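Local atomic coordinates of 4-hydroxythreonine-4-phosphate dehydrogenase (Legionella pneumophila subsp. pneumophila, PDB entry 6XMY), a protein that probably catalyses the NAD-dependent oxidation of 4-(phosphooxy)-L-threonine, a metal-requiring step in the biosynthesis of pyridoxine 5'-phosphate. Residues L12-G17 with V37-D42; F59-P64 with V77-C82; Y98-L103 with I133-H138; F146-V151 with G289-R294. All coordinates share one frame; numbering follows the deposited sequence. Where two conformers were deposited one is given.

Interaction 1 (L12-G17 with V37-D42); sequences LLISSG and VVILGD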
loop_
_atom_site.group_PDB
_atom_site.type_symbol
_atom_site.label_atom_id
_atom_site.label_comp_id
_atom_site.label_asym_id
_atom_site.label_seq_id
_atom_site.Cartn_x
_atom_site.Cartn_y
_atom_site.Cartn_z
ATOM N N LEU A 12 -11.724 6.609 -9.114
ATOM C CA LEU A 12 -10.821 6.183 -8.057
ATOM C C LEU A 12 -10.679 7.324 -7.061
ATOM O O LEU A 12 -10.555 8.490 -7.448
ATOM C CB LEU A 12 -9.446 5.878 -8.658
ATOM C CG LEU A 12 -9.452 4.933 -9.868
ATOM C CD1 LEU A 12 -8.121 4.975 -10.628
ATOM C CD2 LEU A 12 -9.757 3.526 -9.418
ATOM N N LEU A 13 -10.708 6.995 -5.773
ATOM C CA LEU A 13 -10.582 8.002 -4.724
ATOM C C LEU A 13 -9.155 7.989 -4.192
ATOM O O LEU A 13 -8.644 6.929 -3.821
ATOM C CB LEU A 13 -11.567 7.695 -3.597
ATOM C CG LEU A 13 -11.815 8.772 -2.549
ATOM C CD1 LEU A 13 -12.355 10.039 -3.204
ATOM C CD2 LEU A 13 -12.784 8.239 -1.489
ATOM N N ILE A 14 -8.510 9.156 -4.165
ATOM C CA ILE A 14 -7.110 9.263 -3.757
ATOM C C ILE A 14 -7.053 10.017 -2.441
ATOM O O ILE A 14 -7.413 11.200 -2.387
ATOM C CB ILE A 14 -6.255 9.992 -4.809
ATOM C CG1 ILE A 14 -6.630 9.579 -6.234
ATOM C CG2 ILE A 14 -4.749 9.802 -4.515
ATOM C CD1 ILE A 14 -6.473 8.124 -6.542
ATOM N N SER A 15 -6.607 9.354 -1.375
ATOM C CA SER A 15 -6.298 10.088 -0.151
ATOM C C SER A 15 -4.987 10.837 -0.328
ATOM O O SER A 15 -3.947 10.224 -0.589
ATOM C CB SER A 15 -6.186 9.152 1.043
ATOM O OG SER A 15 -5.511 9.825 2.091
ATOM N N SER A 16 -5.027 12.155 -0.192
ATOM C CA SER A 16 -3.827 12.963 -0.369
ATOM C C SER A 16 -2.853 12.892 0.808
ATOM O O SER A 16 -1.765 13.463 0.709
ATOM C CB SER A 16 -4.202 14.408 -0.723
ATOM O OG SER A 16 -4.890 15.049 0.339
ATOM N N GLY A 17 -3.203 12.214 1.904
ATOM C CA GLY A 17 -2.213 11.843 2.906
ATOM C C GLY A 17 -1.761 13.000 3.790
ATOM O O GLY A 17 -2.486 13.973 4.018
ATOM N N VAL A 37 -9.675 10.115 -11.396
ATOM C CA VAL A 37 -9.369 10.239 -9.980
ATOM C C VAL A 37 -10.138 11.395 -9.365
ATOM O O VAL A 37 -10.451 12.395 -10.022
ATOM C CB VAL A 37 -7.853 10.400 -9.732
ATOM C CG1 VAL A 37 -7.102 9.195 -10.275
ATOM C CG2 VAL A 37 -7.339 11.704 -10.352
ATOM N N VAL A 38 -10.443 11.240 -8.079
ATOM C CA VAL A 38 -11.002 12.294 -7.242
ATOM C C VAL A 38 -10.134 12.353 -5.994
ATOM O O VAL A 38 -9.874 11.317 -5.376
ATOM C CB VAL A 38 -12.465 11.989 -6.870
ATOM C CG1 VAL A 38 -12.973 12.978 -5.811
ATOM C CG2 VAL A 38 -13.354 12.032 -8.130
ATOM N N ILE A 39 -9.662 13.550 -5.643
ATOM C CA ILE A 39 -8.698 13.724 -4.559
ATOM C C ILE A 39 -9.429 14.070 -3.275
ATOM O O ILE A 39 -10.175 15.054 -3.232
ATOM C CB ILE A 39 -7.684 14.833 -4.884
ATOM C CG1 ILE A 39 -7.094 14.658 -6.290
ATOM C CG2 ILE A 39 -6.615 14.904 -3.804
ATOM C CD1 ILE A 39 -6.477 13.293 -6.547
ATOM N N LEU A 40 -9.180 13.306 -2.218
ATOM C CA LEU A 40 -9.624 13.652 -0.875
ATOM C C LEU A 40 -8.560 14.523 -0.231
ATOM O O LEU A 40 -7.434 14.065 -0.025
ATOM C CB LEU A 40 -9.756 12.398 -0.023
ATOM C CG LEU A 40 -10.980 11.532 -0.142
ATOM C CD1 LEU A 40 -10.714 10.295 0.691
ATOM C CD2 LEU A 40 -12.244 12.285 0.342
ATOM N N GLY A 41 -8.911 15.758 0.099
ATOM C CA GLY A 41 -7.940 16.635 0.723
ATOM C C GLY A 41 -8.498 18.031 0.841
ATOM O O GLY A 41 -9.585 18.347 0.347
ATOM N N ASP A 42 -7.725 18.871 1.515
ATOM C CA ASP A 42 -8.102 20.261 1.723
ATOM C C ASP A 42 -7.901 21.032 0.422
ATOM O O ASP A 42 -6.803 21.040 -0.141
ATOM C CB ASP A 42 -7.263 20.815 2.874
ATOM C CG ASP A 42 -7.544 22.267 3.177
ATOM O OD1 ASP A 42 -7.435 23.093 2.261
ATOM O OD2 ASP A 42 -7.851 22.583 4.343
#
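Strands 12-15 and 37-41 run parallel, Leu12 beside Val37 through Ser15 beside Leu40, with axes 4.6 Å apart at their closest and inclined at 30°. Val38 is the pivot of the ladder: its N-H reaches Leu12 O at 2.8 Å, and its carbonyl O receives the N-H of Ile14. The next rung is Leu40 N to Ile14 O. Beyond the end of strand 12-15, Leu40 O takes two bonds from a single residue, Ser16 N at 3.1 Å and Ser16 OG at 2.8 Å. The hydroxyl can turn back to that carbonyl because OG stands between the backbone N and the carbonyl carbon of its own residue (chi1 65°). On the face bearing Leu13 and Leu40, these two leucines mesh, CD2 of Leu13 lying 3.6 Å from CD1 of Leu40, and helix 96-111 packs over this side. The other face carries Ile14, whose CG1 is 3.7 Å from CD1 of Ile39 and 3.8 Å from CB of Val37. Cys27 of helix 23-29 and Met316 of helix 314-328 rest on Ile14 there. The chain passes from strand 12-15 through helix 23-29 to the parallel strand 37-41, a beta-alpha-beta unit in the buried core of an alpha/beta domain.

Interaction 2 (F59-P64 with V77-C82); sequences FLEYSP and VWPVPC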
loop_
_atom_site.group_PDB
_atom_site.type_symbol
_atom_site.label_atom_id
_atom_site.label_comp_id
_atom_site.label_asym_id
_atom_site.label_seq_id
_atom_site.Cartn_x
_atom_site.Cartn_y
_atom_site.Cartn_z
ATOM N N PHE A 59 -9.328 23.500 -10.641
ATOM C CA PHE A 59 -9.897 22.608 -9.645
ATOM C C PHE A 59 -11.413 22.594 -9.746
ATOM O O PHE A 59 -12.055 23.646 -9.864
ATOM C CB PHE A 59 -9.489 23.054 -8.242
ATOM C CG PHE A 59 -8.012 22.948 -7.984
ATOM C CD1 PHE A 59 -7.464 21.765 -7.509
ATOM C CD2 PHE A 59 -7.171 24.021 -8.239
ATOM C CE1 PHE A 59 -6.101 21.663 -7.282
ATOM C CE2 PHE A 59 -5.809 23.924 -8.003
ATOM C CZ PHE A 59 -5.276 22.744 -7.525
ATOM N N LEU A 60 -11.983 21.395 -9.684
ATOM C CA LEU A 60 -13.424 21.218 -9.634
ATOM C C LEU A 60 -13.778 20.534 -8.324
ATOM O O LEU A 60 -13.075 19.625 -7.882
ATOM C CB LEU A 60 -13.898 20.330 -10.791
ATOM C CG LEU A 60 -13.672 20.860 -12.208
ATOM C CD1 LEU A 60 -13.907 19.765 -13.232
ATOM C CD2 LEU A 60 -14.578 22.045 -12.478
ATOM N N GLU A 61 -14.867 20.957 -7.700
ATOM C CA GLU A 61 -15.368 20.225 -6.551
ATOM C C GLU A 61 -16.192 19.030 -7.017
ATOM O O GLU A 61 -17.013 19.136 -7.935
ATOM C CB GLU A 61 -16.187 21.138 -5.642
ATOM C CG GLU A 61 -15.318 22.214 -4.994
ATOM C CD GLU A 61 -16.045 22.988 -3.918
ATOM O OE1 GLU A 61 -17.148 22.566 -3.515
ATOM O OE2 GLU A 61 -15.508 24.022 -3.476
ATOM N N TYR A 62 -15.960 17.891 -6.375
ATOM C CA TYR A 62 -16.619 16.653 -6.762
ATOM C C TYR A 62 -18.134 16.778 -6.685
ATOM O O TYR A 62 -18.683 17.343 -5.735
ATOM C CB TYR A 62 -16.180 15.507 -5.848
ATOM C CG TYR A 62 -16.955 14.248 -6.142
ATOM C CD1 TYR A 62 -16.673 13.488 -7.270
ATOM C CD2 TYR A 62 -18.006 13.844 -5.325
ATOM C CE1 TYR A 62 -17.404 12.344 -7.566
ATOM C CE2 TYR A 62 -18.740 12.712 -5.617
ATOM C CZ TYR A 62 -18.431 11.963 -6.732
ATOM O OH TYR A 62 -19.168 10.836 -7.019
ATOM N N SER A 63 -18.802 16.216 -7.690
ATOM C CA SER A 63 -20.235 16.010 -7.686
ATOM C C SER A 63 -20.521 14.663 -8.330
ATOM O O SER A 63 -19.966 14.349 -9.394
ATOM C CB SER A 63 -20.985 17.093 -8.474
ATOM O OG SER A 63 -22.290 16.625 -8.738
ATOM N N PRO A 64 -21.405 13.860 -7.738
ATOM C CA PRO A 64 -21.790 12.597 -8.384
ATOM C C PRO A 64 -22.620 12.789 -9.641
ATOM O O PRO A 64 -22.879 11.805 -10.344
ATOM C CB PRO A 64 -22.582 11.875 -7.291
ATOM C CG PRO A 64 -23.146 12.973 -6.462
ATOM C CD PRO A 64 -22.092 14.052 -6.448
ATOM N N VAL A 77 -11.768 17.436 -6.646
ATOM C CA VAL A 77 -11.447 17.320 -5.232
ATOM C C VAL A 77 -12.729 17.125 -4.442
ATOM O O VAL A 77 -13.726 17.819 -4.685
ATOM C CB VAL A 77 -10.704 18.586 -4.739
ATOM C CG1 VAL A 77 -10.369 18.484 -3.247
ATOM C CG2 VAL A 77 -9.454 18.858 -5.585
ATOM N N TRP A 78 -12.693 16.191 -3.480
ATOM C CA TRP A 78 -13.673 16.066 -2.408
ATOM C C TRP A 78 -13.085 16.810 -1.214
ATOM O O TRP A 78 -12.211 16.276 -0.523
ATOM C CB TRP A 78 -13.917 14.590 -2.059
ATOM C CG TRP A 78 -14.966 14.378 -0.986
ATOM C CD1 TRP A 78 -14.951 14.870 0.288
ATOM C CD2 TRP A 78 -16.181 13.619 -1.100
ATOM N NE1 TRP A 78 -16.074 14.475 0.971
ATOM C CE2 TRP A 78 -16.849 13.712 0.142
ATOM C CE3 TRP A 78 -16.775 12.877 -2.132
ATOM C CZ2 TRP A 78 -18.077 13.085 0.383
ATOM C CZ3 TRP A 78 -18.006 12.251 -1.893
ATOM C CH2 TRP A 78 -18.637 12.359 -0.641
ATOM N N PRO A 79 -13.509 18.040 -0.948
ATOM C CA PRO A 79 -12.820 18.845 0.066
ATOM C C PRO A 79 -13.014 18.306 1.476
ATOM O O PRO A 79 -14.112 17.917 1.880
ATOM C CB PRO A 79 -13.462 20.229 -0.094
ATOM C CG PRO A 79 -13.966 20.233 -1.518
ATOM C CD PRO A 79 -14.493 18.839 -1.696
ATOM N N VAL A 80 -11.915 18.290 2.224
ATOM C CA VAL A 80 -11.900 17.952 3.645
ATOM C C VAL A 80 -10.980 18.977 4.293
ATOM O O VAL A 80 -9.829 19.102 3.875
ATOM C CB VAL A 80 -11.344 16.539 3.889
ATOM C CG1 VAL A 80 -11.394 16.204 5.373
ATOM C CG2 VAL A 80 -12.101 15.492 3.061
ATOM N N PRO A 81 -11.419 19.720 5.306
ATOM C CA PRO A 81 -10.625 20.867 5.782
ATOM C C PRO A 81 -9.564 20.470 6.803
ATOM O O PRO A 81 -9.852 19.779 7.781
ATOM C CB PRO A 81 -11.681 21.776 6.421
ATOM C CG PRO A 81 -12.763 20.813 6.887
ATOM C CD PRO A 81 -12.781 19.689 5.878
ATOM N N CYS A 82 -8.335 20.947 6.590
ATOM C CA CYS A 82 -7.319 20.854 7.631
ATOM C C CYS A 82 -7.742 21.685 8.836
ATOM O O CYS A 82 -8.437 22.694 8.707
ATOM C CB CYS A 82 -5.969 21.381 7.128
ATOM S SG CYS A 82 -5.202 20.377 5.862
#
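Val77, Tyr62 and Trp78 bury the most surface where strand 58-61 meets strand 74-79. Val77 holds the backbones together: its N sits nearly in line with the Leu60 C=O, 2.8 Å from the O, while its own O accepts from Tyr62 N at 2.8 Å, the donor standing 39° out of the carbonyl plane. Glu61 and Val77 form the single parallel bridge between the two segments, whose strand axes diverge by 58°. The Val77 side chain sends CG2 to the edge of the Phe59 ring, 4.0 Å from CD1, and Leu46 of helix 43-52 lies against the same valine. Tyr62 and Trp78 put their CG atoms opposite the backbone N, and both rings extend to the same side of the strand pair. Their planes differ by only 22°, but the rings are slid apart, with the centroid of Tyr62 5.6 Å from that of the six-membered ring of Trp78. The closest atoms are CD2 of Tyr62 and CE3 of Trp78, 3.6 Å apart; Phe115 touches both residues. With two backbone bonds and a small, largely apolar aromatic patch, this outer strand pairing depends on main-chain bonding and dispersion, with no charged pair between the segments.

Interaction 3 (Y98-L103 with I133-H138); sequences YVMELL and ITFTGH. With SO4 (sulfate ion), chain C.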
loop_
_atom_site.group_PDB
_atom_site.type_symbol
_atom_site.label_atom_id
_atom_site.label_comp_id
_atom_site.label_asym_id
_atom_site.label_seq_id
_atom_site.Cartn_x
_atom_site.Cartn_y
_atom_site.Cartn_z
ATOM N N TYR A 98 -7.212 15.343 10.680
ATOM C CA TYR A 98 -7.548 15.528 9.275
ATOM C C TYR A 98 -7.091 14.339 8.443
ATOM O O TYR A 98 -7.851 13.816 7.612
ATOM C CB TYR A 98 -6.906 16.824 8.783
ATOM C CG TYR A 98 -6.639 16.916 7.301
ATOM C CD1 TYR A 98 -7.627 17.328 6.416
ATOM C CD2 TYR A 98 -5.390 16.599 6.786
ATOM C CE1 TYR A 98 -7.371 17.429 5.059
ATOM C CE2 TYR A 98 -5.127 16.700 5.433
ATOM C CZ TYR A 98 -6.121 17.118 4.572
ATOM O OH TYR A 98 -5.866 17.225 3.224
ATOM N N VAL A 99 -5.846 13.885 8.654
ATOM C CA VAL A 99 -5.341 12.728 7.919
ATOM C C VAL A 99 -6.212 11.510 8.187
ATOM O O VAL A 99 -6.591 10.776 7.263
ATOM C CB VAL A 99 -3.862 12.463 8.262
ATOM C CG1 VAL A 99 -3.415 11.148 7.642
ATOM C CG2 VAL A 99 -2.982 13.624 7.779
ATOM N N MET A 100 -6.547 11.280 9.461
ATOM C CA MET A 100 -7.394 10.139 9.789
ATOM C C MET A 100 -8.773 10.280 9.171
ATOM O O MET A 100 -9.394 9.270 8.831
ATOM C CB MET A 100 -7.481 9.935 11.299
ATOM C CG MET A 100 -6.145 9.585 11.955
ATOM S SD MET A 100 -5.247 8.214 11.191
ATOM C CE MET A 100 -6.430 6.909 11.393
ATOM N N GLU A 101 -9.255 11.518 9.001
ATOM C CA GLU A 101 -10.542 11.719 8.334
ATOM C C GLU A 101 -10.468 11.308 6.871
ATOM O O GLU A 101 -11.407 10.703 6.346
ATOM C CB GLU A 101 -11.010 13.169 8.460
ATOM C CG GLU A 101 -12.480 13.357 8.062
ATOM C CD GLU A 101 -13.438 12.707 9.038
ATOM O OE1 GLU A 101 -13.101 12.624 10.235
ATOM O OE2 GLU A 101 -14.520 12.259 8.601
ATOM N N LEU A 102 -9.353 11.611 6.201
ATOM C CA LEU A 102 -9.172 11.149 4.829
ATOM C C LEU A 102 -9.245 9.629 4.752
ATOM O O LEU A 102 -9.893 9.075 3.855
ATOM C CB LEU A 102 -7.819 11.616 4.282
ATOM C CG LEU A 102 -7.469 13.111 4.324
ATOM C CD1 LEU A 102 -6.116 13.343 3.655
ATOM C CD2 LEU A 102 -8.555 13.963 3.664
ATOM N N LEU A 103 -8.586 8.934 5.686
ATOM C CA LEU A 103 -8.603 7.473 5.677
ATOM C C LEU A 103 -10.000 6.933 5.962
ATOM O O LEU A 103 -10.454 5.975 5.316
ATOM C CB LEU A 103 -7.617 6.927 6.715
ATOM C CG LEU A 103 -6.171 6.680 6.277
ATOM C CD1 LEU A 103 -5.609 7.828 5.479
ATOM C CD2 LEU A 103 -5.287 6.369 7.475
ATOM N N ILE A 133 -3.141 9.544 18.568
ATOM C CA ILE A 133 -3.913 8.577 17.800
ATOM C C ILE A 133 -3.007 7.374 17.574
ATOM O O ILE A 133 -2.006 7.469 16.854
ATOM C CB ILE A 133 -4.359 9.177 16.459
ATOM C CG1 ILE A 133 -5.160 10.464 16.677
ATOM C CG2 ILE A 133 -5.173 8.162 15.667
ATOM C CD1 ILE A 133 -5.367 11.280 15.402
ATOM N N THR A 134 -3.336 6.242 18.187
ATOM C CA THR A 134 -2.526 5.045 17.987
ATOM C C THR A 134 -2.702 4.544 16.556
ATOM O O THR A 134 -3.827 4.307 16.107
ATOM C CB THR A 134 -2.889 3.976 19.017
ATOM O OG1 THR A 134 -2.493 4.431 20.320
ATOM C CG2 THR A 134 -2.150 2.680 18.720
ATOM N N PHE A 135 -1.594 4.399 15.831
ATOM C CA PHE A 135 -1.660 4.139 14.395
ATOM C C PHE A 135 -0.383 3.433 13.977
ATOM O O PHE A 135 0.711 3.973 14.160
ATOM C CB PHE A 135 -1.806 5.466 13.652
ATOM C CG PHE A 135 -1.886 5.339 12.148
ATOM C CD1 PHE A 135 -3.074 4.973 11.524
ATOM C CD2 PHE A 135 -0.779 5.608 11.356
ATOM C CE1 PHE A 135 -3.150 4.882 10.141
ATOM C CE2 PHE A 135 -0.846 5.518 9.977
ATOM C CZ PHE A 135 -2.038 5.152 9.365
ATOM N N THR A 136 -0.516 2.234 13.423
ATOM C CA THR A 136 0.658 1.545 12.917
ATOM C C THR A 136 0.792 1.613 11.406
ATOM O O THR A 136 1.914 1.478 10.908
ATOM C CB THR A 136 0.696 0.084 13.366
ATOM O OG1 THR A 136 -0.517 -0.559 12.970
ATOM C CG2 THR A 136 0.873 -0.001 14.873
ATOM N N GLY A 137 -0.289 1.860 10.677
ATOM C CA GLY A 137 -0.226 1.991 9.237
ATOM C C GLY A 137 -1.621 1.923 8.668
ATOM O O GLY A 137 -2.585 1.558 9.360
ATOM N N HIS A 138 -1.723 2.309 7.386
ATOM C CA HIS A 138 -2.994 2.176 6.671
ATOM C C HIS A 138 -3.500 0.744 6.731
ATOM O O HIS A 138 -4.710 0.502 6.830
ATOM C CB HIS A 138 -2.832 2.497 5.181
ATOM C CG HIS A 138 -2.584 3.938 4.840
ATOM N ND1 HIS A 138 -1.315 4.453 4.666
ATOM C CD2 HIS A 138 -3.441 4.940 4.528
ATOM C CE1 HIS A 138 -1.402 5.720 4.297
ATOM N NE2 HIS A 138 -2.682 6.044 4.208
HETATM S S SO4 C . 0.785 1.113 5.209
HETATM O O1 SO4 C . 0.120 0.860 3.933
HETATM O O2 SO4 C . 0.451 2.459 5.662
HETATM O O3 SO4 C . 0.274 0.157 6.189
HETATM O O4 SO4 C . 2.250 1.001 5.114
#
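The loop leading into helix 138-145, which brings His138 to the NAD pocket and the predicted substrate site, is backed by helix 96-111 through Met100 and Leu103. Met100 touches at two levels. Its CG lies 3.9 Å from CD1 of Ile133, the two side chains lying alongside and pointing opposite ways, and bends at chi2 and chi3 (-51° and -60°) then bring the thioether to Phe135. Met100 SD stands 4.5 Å from the Phe135 ring centroid, 33° off the normal, and Met100 CE is 3.9 Å from CD1 of Phe135: a Met-aromatic contact approached obliquely. Leu103 meets the same ring, its CD2 3.7 Å from CE1 of Phe135, while Gly137 N lies over the centre of one ring face. Leu103 also sends CD1 to NE2 and CD2 of His138, 3.7 Å from each, so one leucine packs on both rings. Gly137 is the N-cap of helix 138-145, and a sulfate, probably from the crystallisation liquor, sits at this helix start. Sulfate O2 accepts both His138 N and His138 ND1, each at 2.8 Å, and lies near the plane of the imidazole at its edge. The helix N-terminus would be expected to add electrostatic attraction for the anion. Thr139, Asn285 and Arg294 also bond to the sulfate, which is consistent with an anion-binding part of the predicted substrate site.

Interaction 4 (F146-V151 with G289-R294); sequences FEVETV and GLPIIR. With SO4 (sulfate ion), chain C.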
loop_
_atom_site.group_PDB
_atom_site.type_symbol
_atom_site.label_atom_id
_atom_site.label_comp_id
_atom_site.label_asym_id
_atom_site.label_seq_id
_atom_site.Cartn_x
_atom_site.Cartn_y
_atom_site.Cartn_z
ATOM N N PHE A 146 -12.732 -2.513 8.476
ATOM C CA PHE A 146 -13.572 -3.502 7.817
ATOM C C PHE A 146 -13.742 -4.775 8.633
ATOM O O PHE A 146 -14.381 -5.723 8.156
ATOM C CB PHE A 146 -13.022 -3.813 6.423
ATOM C CG PHE A 146 -13.172 -2.672 5.463
ATOM C CD1 PHE A 146 -14.422 -2.340 4.965
ATOM C CD2 PHE A 146 -12.080 -1.903 5.089
ATOM C CE1 PHE A 146 -14.577 -1.280 4.090
ATOM C CE2 PHE A 146 -12.226 -0.844 4.210
ATOM C CZ PHE A 146 -13.478 -0.528 3.712
ATOM N N GLU A 147 -13.207 -4.806 9.851
ATOM C CA GLU A 147 -13.305 -5.963 10.736
ATOM C C GLU A 147 -12.835 -7.245 10.053
ATOM O O GLU A 147 -13.465 -8.297 10.153
ATOM C CB GLU A 147 -14.707 -6.101 11.328
ATOM C CG GLU A 147 -15.211 -4.809 11.935
ATOM C CD GLU A 147 -16.028 -5.040 13.186
ATOM O OE1 GLU A 147 -15.439 -5.036 14.292
ATOM O OE2 GLU A 147 -17.252 -5.237 13.061
ATOM N N VAL A 148 -11.708 -7.150 9.352
ATOM C CA VAL A 148 -11.074 -8.292 8.701
ATOM C C VAL A 148 -9.936 -8.775 9.592
ATOM O O VAL A 148 -9.083 -7.981 10.004
ATOM C CB VAL A 148 -10.556 -7.907 7.305
ATOM C CG1 VAL A 148 -9.832 -9.071 6.662
ATOM C CG2 VAL A 148 -11.710 -7.444 6.423
ATOM N N GLU A 149 -9.915 -10.078 9.883
ATOM C CA GLU A 149 -8.883 -10.611 10.768
ATOM C C GLU A 149 -7.510 -10.602 10.105
ATOM O O GLU A 149 -6.517 -10.194 10.722
ATOM C CB GLU A 149 -9.244 -12.022 11.228
ATOM C CG GLU A 149 -8.098 -12.727 11.939
ATOM C CD GLU A 149 -8.517 -14.027 12.583
ATOM O OE1 GLU A 149 -8.747 -14.029 13.810
ATOM O OE2 GLU A 149 -8.630 -15.043 11.864
ATOM N N THR A 150 -7.425 -11.048 8.852
ATOM C CA THR A 150 -6.146 -11.173 8.158
ATOM C C THR A 150 -6.178 -10.356 6.877
ATOM O O THR A 150 -6.937 -10.667 5.951
ATOM C CB THR A 150 -5.821 -12.632 7.841
ATOM O OG1 THR A 150 -5.904 -13.415 9.038
ATOM C CG2 THR A 150 -4.406 -12.739 7.258
ATOM N N VAL A 151 -5.356 -9.314 6.825
ATOM C CA VAL A 151 -5.034 -8.639 5.582
ATOM C C VAL A 151 -3.545 -8.839 5.338
ATOM O O VAL A 151 -2.786 -9.211 6.237
ATOM C CB VAL A 151 -5.384 -7.144 5.620
ATOM C CG1 VAL A 151 -6.864 -6.949 5.908
ATOM C CG2 VAL A 151 -4.524 -6.446 6.649
ATOM N N GLY A 289 -7.186 -8.625 0.954
ATOM C CA GLY A 289 -8.116 -9.150 1.937
ATOM C C GLY A 289 -9.204 -8.200 2.399
ATOM O O GLY A 289 -10.030 -8.601 3.230
ATOM N N LEU A 290 -9.231 -6.964 1.917
ATOM C CA LEU A 290 -10.316 -6.056 2.259
ATOM C C LEU A 290 -11.467 -6.233 1.284
ATOM O O LEU A 290 -11.282 -6.762 0.185
ATOM C CB LEU A 290 -9.826 -4.615 2.149
ATOM C CG LEU A 290 -8.629 -4.190 2.995
ATOM C CD1 LEU A 290 -8.240 -2.788 2.598
ATOM C CD2 LEU A 290 -8.950 -4.278 4.485
ATOM N N PRO A 291 -12.671 -5.769 1.635
ATOM C CA PRO A 291 -13.778 -5.782 0.670
ATOM C C PRO A 291 -13.700 -4.664 -0.357
ATOM O O PRO A 291 -14.578 -4.576 -1.224
ATOM C CB PRO A 291 -15.021 -5.628 1.562
ATOM C CG PRO A 291 -14.549 -4.933 2.750
ATOM C CD PRO A 291 -13.115 -5.354 2.977
ATOM N N ILE A 292 -12.686 -3.809 -0.269
ATOM C CA ILE A 292 -12.414 -2.789 -1.268
ATOM C C ILE A 292 -11.016 -3.020 -1.827
ATOM O O ILE A 292 -10.189 -3.724 -1.241
ATOM C CB ILE A 292 -12.519 -1.355 -0.702
ATOM C CG1 ILE A 292 -11.459 -1.132 0.391
ATOM C CG2 ILE A 292 -13.939 -1.073 -0.189
ATOM C CD1 ILE A 292 -11.170 0.336 0.705
ATOM N N ILE A 293 -10.764 -2.403 -2.979
ATOM C CA ILE A 293 -9.425 -2.325 -3.546
ATOM C C ILE A 293 -8.724 -1.143 -2.898
ATOM O O ILE A 293 -9.274 -0.035 -2.849
ATOM C CB ILE A 293 -9.501 -2.121 -5.065
ATOM C CG1 ILE A 293 -10.196 -3.300 -5.744
ATOM C CG2 ILE A 293 -8.120 -1.846 -5.631
ATOM C CD1 ILE A 293 -10.752 -2.949 -7.098
ATOM N N ARG A 294 -7.518 -1.371 -2.384
ATOM C CA ARG A 294 -6.703 -0.282 -1.860
ATOM C C ARG A 294 -5.265 -0.485 -2.297
ATOM O O ARG A 294 -4.659 -1.516 -1.982
ATOM C CB ARG A 294 -6.783 -0.176 -0.333
ATOM C CG ARG A 294 -5.887 0.930 0.232
ATOM C CD ARG A 294 -4.600 0.359 0.804
ATOM N NE ARG A 294 -3.620 1.398 1.133
ATOM C CZ ARG A 294 -2.597 1.229 1.972
ATOM N NH1 ARG A 294 -2.437 0.073 2.603
ATOM N NH2 ARG A 294 -1.749 2.225 2.201
HETATM S S SO4 C . 0.785 1.113 5.209
HETATM O O1 SO4 C . 0.120 0.860 3.933
HETATM O O2 SO4 C . 0.451 2.459 5.662
HETATM O O3 SO4 C . 0.274 0.157 6.189
HETATM O O4 SO4 C . 2.250 1.001 5.114
#
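Neither loop is regular, and the nearest CA atoms are those of Val151 and Gly289, 4.8 Å apart. Phe146 has the most surface covered. Pro291 lies over one face of its ring in a CH-pi contact, CD being 4.1 Å from the centroid and 29° off the normal, while Pro291 CG comes to 3.4 Å from CD1 of the phenylalanine. Farther along the ring, CE2 is 3.8 Å from CD1 of Ile292, whose side chain runs roughly perpendicular to that of Phe146. The ring reaches this place just where the polypeptide leaves helix 138-145, for Glu147, with positive phi, closes the helix in a Schellman motif. Leu290 bridges the two ends of the first loop: the same CD2 touches Phe146 CD2 at 4.0 Å and Val151 CG1 at 3.7 Å. Val148, between them in sequence, sets CG1 against the carbonyl O of Gly289. Beyond the loop contact, Arg294 turns its guanidinium edge to the sulfate, with O1 near the group's plane. Arg294 NH1 and NH2 both bond to sulfate O1, at 3.0 and 2.9 Å. Thr287 and Thr120 hydroxyls also bond to NH1 and NH2 respectively and would help fix the rotation of this predicted substrate-binding arginine.

In the fold
The four interactions follow one another along the chain, each closing before the next opens; interaction 4 spans the longest interval, 137 residues between its segments. Interactions 1 and 2, with centres 9 Å apart, share neighbouring strands: 37-41 lies beside 74-79, and Ile39 O is probably hydrogen-bonded to Trp78 N. Helix 96-111 then ties both to interaction 3, because Tyr98 OH meets Asp42 N while its ring packs on Val80 and Cys82. Interactions 3 and 4, about 16 Å apart between centres, converge on one sulfate, bound by His138 and Arg294. The series starts on the inner parallel strands, moves out to the edge strand 58-61, and returns over helix 96-111 to the predicted substrate site beside NAD.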